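Local coordinates for protein prolyl endopeptidase (Myxococcus xanthus, PDB 2BKL) that probably cleaves oligopeptides on the carboxyl side of proline, and more slowly of alanine, as a serine peptidase of the S9A family, at residues V417-Y422 with P431-H436; V458-N463 with V480-G485. All blocks are in the same frame, centred on the assembly; numbering follows the deposited sequence.

Contact 1 pairs the two strands of a beta hairpin, 417-422 with 431-436, at one border of the eight-stranded mixed sheet of the hydrolase domain. Its first strand is the outermost and is partly exposed; the second is buried. Contact 2 lies deeper, about 11 Å from contact 1 between centres, and joins the loop 458-463 to the end of strand 477-481 and the turn after it. Strands 429-437 and 477-481 are neighbours, so the contacts share one sheet: Pro431 and Phe433 bond through their backbones to Asn482 and Val480. Contact 1 has backbone pairing, a histidine-carboxylate bond and apolar pairs; contact 2 has no strand pairing, but an asparagine-to-carbonyl bond and a methionine against a valine.

Contact 1. Residues V417-Y422 with P431-H436; sequences VEQVFY and PMFVVH
The His436 ring is met at its edge by Glu418: NE2 gives a hydrogen bond of 2.7 Å to OE2, and the carboxylate stands 88° to the ring. OE2 accepts on its anti side, out of the carboxylate plane, and also bonds the Tyr521 hydroxyl. With an alanine for this glutamate, His436 NE2 and the Tyr521 hydroxyl would probably both lose their shared partner. The Tyr422 ring has Met432 CB at its edge, 4.0 Å from CE1, and Met432 SD obliquely placed in a Met-aromatic contact. Helix 503-518 packs on the same ring, and Asp508 O bonds its hydroxyl. The Phe433 ring has Glu418 O at its edge and meets the Phe384 ring at a slant. The Gln419 amide runs alongside, 10° from the ring plane, with NE2 3.7 Å from Phe433 CE1 and bonded to Asp339 O. CG of Gln419 is anti to the backbone N (chi1 -176°), laying the chain beside Phe433. The two strands form an antiparallel hairpin at the border of the alpha/beta-hydrolase sheet. Glu418 and Val434 exchange two backbone hydrogen bonds, as do Val420 and Met432. Val420 CG2 lies 3.9 Å from Met432 CB on the Glu418 face; on the other, Phe421 CE1 rests 3.7 Å from Pro431 CB.

Contact 2. Residues V458-N463 with V480-G485; sequences VNMEAN and VANLRG
Met460 reaches over to Val480 and Asn482. Its CB lies 3.7 Å from Val480 CG1 and 3.5 Å from Asn482 ND2. With CG turned away from the carbonyl carbon (chi1 -51°), beside the backbone N, the chain passes Ala481 O, 3.7 Å from CG. It then bends at chi2, and SD leads away from 480-485. The side chain also touches Tyr453, a residue of the ligand pocket. Met460 and Val480 cross at about a right angle.

The polar link is one hydrogen bond. Asn482 ND2 donates to Met460 O at 2.9 Å, with a bent N-H...O angle of 137°. The donor sits in the carbonyl plane, on a lone pair, and the oxygen lies almost in the amide plane of Asn482. Glu488 OE2 accepts from both Asn482 ND2 and Met460 N. One carboxylate oxygen therefore ties the loop to the turn a second time. With Met460 O and Glu488 OE2 both accepting from ND2, the amide is likely to be held in its rotation.

Asn482 is the centre of an inverse gamma turn just beyond strand 477-481. The side chain of Val458 is about 5 Å from the bound benzyloxycarbonyl-alanyl-proline. Such a join between the loops after two neighbouring strands fits an alpha/beta-hydrolase sheet; here the loop after strand 448-451 borders the ligand pocket.

Contact 1. Residues V417-Y422 with P431-H436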
ATOM      1  N   VAL A 417     -17.338  12.029 -11.979  1.00  9.77           N
ATOM      2  CA  VAL A 417     -16.560  10.804 -12.050  1.00  9.02           C
ATOM      3  C   VAL A 417     -17.285   9.876 -12.998  1.00  8.01           C
ATOM      4  O   VAL A 417     -18.499   9.651 -12.852  1.00  8.95           O
ATOM      5  CB  VAL A 417     -16.478  10.087 -10.688  1.00  9.73           C
ATOM      6  CG1 VAL A 417     -15.648   8.806 -10.784  1.00 11.35           C
ATOM      7  CG2 VAL A 417     -15.941  11.033  -9.596  1.00 12.85           C
ATOM      8  N   GLU A 418     -16.573   9.431 -14.023  1.00  7.02           N
ATOM      9  CA  GLU A 418     -17.047   8.412 -14.945  1.00  8.40           C
ATOM     10  C   GLU A 418     -16.353   7.087 -14.644  1.00  7.07           C
ATOM     11  O   GLU A 418     -15.214   7.056 -14.145  1.00  8.11           O
ATOM     12  CB  GLU A 418     -16.680   8.799 -16.375  1.00 11.15           C
ATOM     13  CG  GLU A 418     -16.940  10.251 -16.752  1.00 13.30           C
ATOM     14  CD  GLU A 418     -16.606  10.439 -18.195  1.00 14.45           C
ATOM     15  OE1 GLU A 418     -17.256   9.755 -19.007  1.00 16.52           O
ATOM     16  OE2 GLU A 418     -15.666  11.200 -18.509  1.00 16.09           O
ATOM     17  N   GLN A 419     -17.031   5.993 -14.949  1.00  5.48           N
ATOM     18  CA  GLN A 419     -16.427   4.686 -15.044  1.00  5.47           C
ATOM     19  C   GLN A 419     -16.640   4.140 -16.430  1.00  5.28           C
ATOM     20  O   GLN A 419     -17.803   4.072 -16.927  1.00  5.56           O
ATOM     21  CB  GLN A 419     -16.966   3.707 -14.017  1.00  6.59           C
ATOM     22  CG  GLN A 419     -16.216   2.336 -14.078  1.00  8.00           C
ATOM     23  CD  GLN A 419     -16.607   1.360 -12.998  1.00  6.76           C
ATOM     24  OE1 GLN A 419     -17.816   1.134 -12.753  1.00  9.63           O
ATOM     25  NE2 GLN A 419     -15.612   0.796 -12.344  1.00  9.25           N
ATOM     26  N   VAL A 420     -15.524   3.807 -17.062  1.00  3.62           N
ATOM     27  CA  VAL A 420     -15.509   3.287 -18.407  1.00  4.63           C
ATOM     28  C   VAL A 420     -14.828   1.933 -18.436  1.00  4.51           C
ATOM     29  O   VAL A 420     -14.138   1.541 -17.481  1.00  4.40           O
ATOM     30  CB  VAL A 420     -14.797   4.268 -19.367  1.00  5.01           C
ATOM     31  CG1 VAL A 420     -15.504   5.620 -19.357  1.00  6.03           C
ATOM     32  CG2 VAL A 420     -13.303   4.422 -19.041  1.00  7.40           C
ATOM     33  N   PHE A 421     -15.024   1.219 -19.538  1.00  5.07           N
ATOM     34  CA  PHE A 421     -14.472  -0.081 -19.786  1.00  4.30           C
ATOM     35  C   PHE A 421     -13.848  -0.118 -21.161  1.00  4.86           C
ATOM     36  O   PHE A 421     -14.540   0.120 -22.160  1.00  7.37           O
ATOM     37  CB  PHE A 421     -15.543  -1.161 -19.599  1.00  4.33           C
ATOM     38  CG  PHE A 421     -16.226  -1.091 -18.284  1.00  4.73           C
ATOM     39  CD1 PHE A 421     -15.671  -1.736 -17.200  1.00  6.06           C
ATOM     40  CD2 PHE A 421     -17.371  -0.367 -18.102  1.00  5.79           C
ATOM     41  CE1 PHE A 421     -16.260  -1.664 -15.951  1.00  6.92           C
ATOM     42  CE2 PHE A 421     -17.965  -0.290 -16.810  1.00  6.44           C
ATOM     43  CZ  PHE A 421     -17.368  -0.937 -15.755  1.00  5.55           C
ATOM     44  N   TYR A 422     -12.567  -0.420 -21.241  1.00  4.68           N
ATOM     45  CA  TYR A 422     -11.865  -0.427 -22.528  1.00  4.97           C
ATOM     46  C   TYR A 422     -11.262  -1.802 -22.781  1.00  6.24           C
ATOM     47  O   TYR A 422     -11.027  -2.575 -21.854  1.00  5.92           O
ATOM     48  CB  TYR A 422     -10.782   0.674 -22.576  1.00  5.44           C
ATOM     49  CG  TYR A 422      -9.657   0.496 -21.604  1.00  5.73           C
ATOM     50  CD1 TYR A 422      -9.717   1.015 -20.319  1.00  6.06           C
ATOM     51  CD2 TYR A 422      -8.528  -0.240 -21.947  1.00  6.83           C
ATOM     52  CE1 TYR A 422      -8.694   0.792 -19.419  1.00  5.70           C
ATOM     53  CE2 TYR A 422      -7.509  -0.435 -21.048  1.00  5.73           C
ATOM     54  CZ  TYR A 422      -7.601   0.078 -19.789  1.00  5.18           C
ATOM     55  OH  TYR A 422      -6.582  -0.135 -18.886  1.00  6.64           O
ATOM     56  N   PRO A 431     -11.623  -1.929 -16.409  1.00  2.64           N
ATOM     57  CA  PRO A 431     -12.256  -0.707 -15.906  1.00  4.06           C
ATOM     58  C   PRO A 431     -11.287   0.442 -15.712  1.00  4.29           C
ATOM     59  O   PRO A 431     -10.095   0.235 -15.460  1.00  5.27           O
ATOM     60  CB  PRO A 431     -12.826  -1.093 -14.561  1.00  5.58           C
ATOM     61  CG  PRO A 431     -12.590  -2.581 -14.418  1.00  5.68           C
ATOM     62  CD  PRO A 431     -11.460  -2.937 -15.344  1.00  3.93           C
ATOM     63  N   MET A 432     -11.807   1.652 -15.820  1.00  3.63           N
ATOM     64  CA  MET A 432     -11.047   2.862 -15.527  1.00  4.37           C
ATOM     65  C   MET A 432     -11.986   3.931 -14.999  1.00  3.20           C
ATOM     66  O   MET A 432     -13.096   4.119 -15.541  1.00  3.54           O
ATOM     67  CB  MET A 432     -10.296   3.357 -16.774  1.00  4.11           C
ATOM     68  CG  MET A 432      -9.538   4.632 -16.537  1.00  4.66           C
ATOM     69  SD  MET A 432      -8.258   4.948 -17.813  1.00  6.01           S
ATOM     70  CE  MET A 432      -9.180   4.892 -19.296  1.00  6.38           C
ATOM     71  N   PHE A 433     -11.581   4.635 -13.945  1.00  3.54           N
ATOM     72  CA  PHE A 433     -12.252   5.847 -13.486  1.00  3.17           C
ATOM     73  C   PHE A 433     -11.670   7.067 -14.155  1.00  3.27           C
ATOM     74  O   PHE A 433     -10.458   7.171 -14.318  1.00  4.40           O
ATOM     75  CB  PHE A 433     -12.120   6.007 -11.970  1.00  5.86           C
ATOM     76  CG  PHE A 433     -12.696   4.890 -11.154  1.00  5.44           C
ATOM     77  CD1 PHE A 433     -14.070   4.735 -11.040  1.00  7.90           C
ATOM     78  CD2 PHE A 433     -11.863   4.013 -10.449  1.00  7.16           C
ATOM     79  CE1 PHE A 433     -14.616   3.706 -10.267  1.00  8.54           C
ATOM     80  CE2 PHE A 433     -12.409   3.021  -9.656  1.00  6.88           C
ATOM     81  CZ  PHE A 433     -13.756   2.854  -9.572  1.00  9.10           C
ATOM     82  N   VAL A 434     -12.531   7.998 -14.557  1.00  4.25           N
ATOM     83  CA  VAL A 434     -12.102   9.238 -15.183  1.00  5.13           C
ATOM     84  C   VAL A 434     -12.767  10.387 -14.465  1.00  5.81           C
ATOM     85  O   VAL A 434     -13.997  10.437 -14.364  1.00  6.89           O
ATOM     86  CB  VAL A 434     -12.388   9.273 -16.700  1.00  5.42           C
ATOM     87  CG1 VAL A 434     -11.742  10.518 -17.309  1.00  7.59           C
ATOM     88  CG2 VAL A 434     -11.863   8.024 -17.396  1.00  7.03           C
ATOM     89  N   VAL A 435     -11.965  11.312 -13.957  1.00  4.79           N
ATOM     90  CA  VAL A 435     -12.455  12.394 -13.096  1.00  5.57           C
ATOM     91  C   VAL A 435     -12.087  13.726 -13.725  1.00  5.43           C
ATOM     92  O   VAL A 435     -10.966  13.943 -14.185  1.00  4.92           O
ATOM     93  CB  VAL A 435     -11.809  12.309 -11.671  1.00  6.61           C
ATOM     94  CG1 VAL A 435     -12.454  13.314 -10.739  1.00  6.87           C
ATOM     95  CG2 VAL A 435     -11.900  10.872 -11.102  1.00  6.91           C
ATOM     96  N   HIS A 436     -13.044  14.640 -13.770  1.00  5.58           N
ATOM     97  CA  HIS A 436     -12.809  15.947 -14.369  1.00  5.70           C
ATOM     98  C   HIS A 436     -13.917  16.913 -13.988  1.00  5.82           C
ATOM     99  O   HIS A 436     -14.968  16.517 -13.504  1.00  6.90           O
ATOM    100  CB  HIS A 436     -12.724  15.839 -15.894  1.00  7.19           C
ATOM    101  CG  HIS A 436     -13.871  15.101 -16.491  1.00  7.44           C
ATOM    102  ND1 HIS A 436     -15.091  15.695 -16.767  1.00  8.15           N
ATOM    103  CD2 HIS A 436     -13.992  13.810 -16.872  1.00  9.11           C
ATOM    104  CE1 HIS A 436     -15.912  14.789 -17.271  1.00 10.85           C
ATOM    105  NE2 HIS A 436     -15.268  13.639 -17.344  1.00 11.41           N
TER

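Contact 2. Residues V458-N463 with V480-G485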
ATOM      1  N   VAL A 458      -3.764  -5.736  -5.249  1.00  5.52           N
ATOM      2  CA  VAL A 458      -4.148  -4.418  -4.776  1.00  6.56           C
ATOM      3  C   VAL A 458      -5.204  -3.832  -5.687  1.00  7.97           C
ATOM      4  O   VAL A 458      -5.075  -3.880  -6.910  1.00  9.09           O
ATOM      5  CB  VAL A 458      -2.910  -3.491  -4.722  1.00  7.92           C
ATOM      6  CG1 VAL A 458      -3.285  -2.039  -4.422  1.00  9.26           C
ATOM      7  CG2 VAL A 458      -1.960  -3.987  -3.663  1.00  8.65           C
ATOM      8  N   ASN A 459      -6.258  -3.299  -5.104  1.00  6.45           N
ATOM      9  CA  ASN A 459      -7.332  -2.694  -5.874  1.00  6.60           C
ATOM     10  C   ASN A 459      -7.228  -1.191  -5.916  1.00  7.49           C
ATOM     11  O   ASN A 459      -6.881  -0.549  -4.915  1.00  9.25           O
ATOM     12  CB  ASN A 459      -8.675  -3.076  -5.291  1.00  6.98           C
ATOM     13  CG  ASN A 459      -8.821  -4.551  -5.192  1.00  6.59           C
ATOM     14  OD1 ASN A 459      -8.552  -5.247  -6.143  1.00  9.15           O
ATOM     15  ND2 ASN A 459      -9.168  -5.042  -4.013  1.00  9.92           N
ATOM     16  N   MET A 460      -7.482  -0.612  -7.085  1.00  6.85           N
ATOM     17  CA  MET A 460      -7.569   0.840  -7.215  1.00  7.40           C
ATOM     18  C   MET A 460      -8.988   1.253  -6.931  1.00  8.01           C
ATOM     19  O   MET A 460      -9.889   0.900  -7.647  1.00 11.05           O
ATOM     20  CB  MET A 460      -7.120   1.329  -8.610  1.00  7.58           C
ATOM     21  CG  MET A 460      -5.779   0.819  -9.063  1.00 10.89           C
ATOM     22  SD  MET A 460      -4.408   1.475  -8.111  1.00 17.23           S
ATOM     23  CE  MET A 460      -4.220   0.590  -7.212  1.00 10.38           C
ATOM     24  N   GLU A 461      -9.177   2.056  -5.894  1.00  8.86           N
ATOM     25  CA  GLU A 461     -10.502   2.452  -5.483  1.00 10.99           C
ATOM     26  C   GLU A 461     -10.658   3.950  -5.531  1.00  9.43           C
ATOM     27  O   GLU A 461      -9.684   4.697  -5.618  1.00 10.52           O
ATOM     28  CB  GLU A 461     -10.767   2.055  -4.024  1.00 13.92           C
ATOM     29  CG  GLU A 461     -10.683   0.601  -3.668  1.00 22.42           C
ATOM     30  CD  GLU A 461     -10.708   0.418  -2.147  1.00 23.06           C
ATOM     31  OE1 GLU A 461     -10.832   1.449  -1.397  1.00 26.48           O
ATOM     32  OE2 GLU A 461     -10.599  -0.752  -1.714  1.00 27.89           O
ATOM     33  N   ALA A 462     -11.903   4.358  -5.346  1.00  8.51           N
ATOM     34  CA  ALA A 462     -12.296   5.783  -5.298  1.00  9.66           C
ATOM     35  C   ALA A 462     -11.985   6.472  -3.966  1.00 12.63           C
ATOM     36  O   ALA A 462     -12.894   6.942  -3.219  1.00 12.35           O
ATOM     37  CB  ALA A 462     -13.817   5.898  -5.621  1.00 11.27           C
ATOM     38  N   ASN A 463     -10.710   6.520  -3.640  1.00 12.93           N
ATOM     39  CA  ASN A 463     -10.189   7.249  -2.498  1.00 14.32           C
ATOM     40  C   ASN A 463     -10.297   8.742  -2.814  1.00 13.79           C
ATOM     41  O   ASN A 463     -10.161   9.169  -3.958  1.00 13.01           O
ATOM     42  CB  ASN A 463      -8.702   6.907  -2.262  1.00 19.59           C
ATOM     43  CG  ASN A 463      -8.477   5.490  -1.707  1.00 22.75           C
ATOM     44  OD1 ASN A 463      -9.199   5.026  -0.812  1.00 31.39           O
ATOM     45  ND2 ASN A 463      -7.461   4.803  -2.242  1.00 30.88           N
ATOM     46  N   VAL A 480      -7.720   6.667 -13.455  1.00  4.53           N
ATOM     47  CA  VAL A 480      -7.165   5.579 -12.651  1.00  4.73           C
ATOM     48  C   VAL A 480      -7.634   4.252 -13.281  1.00  4.84           C
ATOM     49  O   VAL A 480      -8.829   3.970 -13.311  1.00  5.30           O
ATOM     50  CB  VAL A 480      -7.625   5.673 -11.163  1.00  7.58           C
ATOM     51  CG1 VAL A 480      -6.966   4.569 -10.349  1.00  8.13           C
ATOM     52  CG2 VAL A 480      -7.296   7.058 -10.586  1.00  8.90           C
ATOM     53  N   ALA A 481      -6.692   3.462 -13.788  1.00  4.82           N
ATOM     54  CA  ALA A 481      -7.020   2.206 -14.465  1.00  3.96           C
ATOM     55  C   ALA A 481      -6.938   1.037 -13.519  1.00  3.90           C
ATOM     56  O   ALA A 481      -5.965   0.942 -12.736  1.00  5.31           O
ATOM     57  CB  ALA A 481      -6.120   2.002 -15.657  1.00  6.16           C
ATOM     58  N   ASN A 482      -7.895   0.119 -13.596  1.00  3.95           N
ATOM     59  CA  ASN A 482      -7.950  -1.079 -12.759  1.00  4.34           C
ATOM     60  C   ASN A 482      -7.306  -2.243 -13.512  1.00  4.96           C
ATOM     61  O   ASN A 482      -7.938  -3.249 -13.856  1.00  4.76           O
ATOM     62  CB  ASN A 482      -9.398  -1.404 -12.385  1.00  4.70           C
ATOM     63  CG  ASN A 482     -10.026  -0.348 -11.534  1.00  6.36           C
ATOM     64  OD1 ASN A 482     -10.796   0.469 -12.021  1.00  7.65           O
ATOM     65  ND2 ASN A 482      -9.720  -0.368 -10.246  1.00  6.28           N
ATOM     66  N   LEU A 483      -6.011  -2.094 -13.705  1.00  4.30           N
ATOM     67  CA  LEU A 483      -5.206  -3.020 -14.475  1.00  3.50           C
ATOM     68  C   LEU A 483      -5.215  -4.424 -13.865  1.00  2.69           C
ATOM     69  O   LEU A 483      -5.385  -4.609 -12.647  1.00  4.58           O
ATOM     70  CB  LEU A 483      -3.773  -2.551 -14.511  1.00  4.78           C
ATOM     71  CG  LEU A 483      -3.505  -1.129 -14.936  1.00  4.61           C
ATOM     72  CD1 LEU A 483      -1.997  -0.786 -14.755  1.00  4.77           C
ATOM     73  CD2 LEU A 483      -3.935  -0.922 -16.362  1.00  5.65           C
ATOM     74  N   ARG A 484      -5.041  -5.427 -14.718  1.00  3.99           N
ATOM     75  CA  ARG A 484      -4.773  -6.785 -14.228  1.00  4.65           C
ATOM     76  C   ARG A 484      -3.536  -6.773 -13.317  1.00  3.94           C
ATOM     77  O   ARG A 484      -2.754  -5.789 -13.290  1.00  5.46           O
ATOM     78  CB  ARG A 484      -4.623  -7.776 -15.377  1.00  4.57           C
ATOM     79  CG  ARG A 484      -5.958  -8.179 -15.981  1.00  5.67           C
ATOM     80  CD  ARG A 484      -5.858  -9.087 -17.200  1.00  4.64           C
ATOM     81  NE  ARG A 484      -5.381  -8.335 -18.357  1.00  6.93           N
ATOM     82  CZ  ARG A 484      -5.179  -8.876 -19.533  1.00  6.41           C
ATOM     83  NH1 ARG A 484      -5.383 -10.168 -19.706  1.00  7.61           N
ATOM     84  NH2 ARG A 484      -4.723  -8.139 -20.528  1.00  7.39           N
ATOM     85  N   GLY A 485      -3.395  -7.829 -12.523  1.00  4.43           N
ATOM     86  CA  GLY A 485      -2.452  -7.848 -11.439  1.00  4.43           C
ATOM     87  C   GLY A 485      -3.043  -7.347 -10.142  1.00  4.83           C
ATOM     88  O   GLY A 485      -2.613  -7.769  -9.077  1.00  5.69           O
TER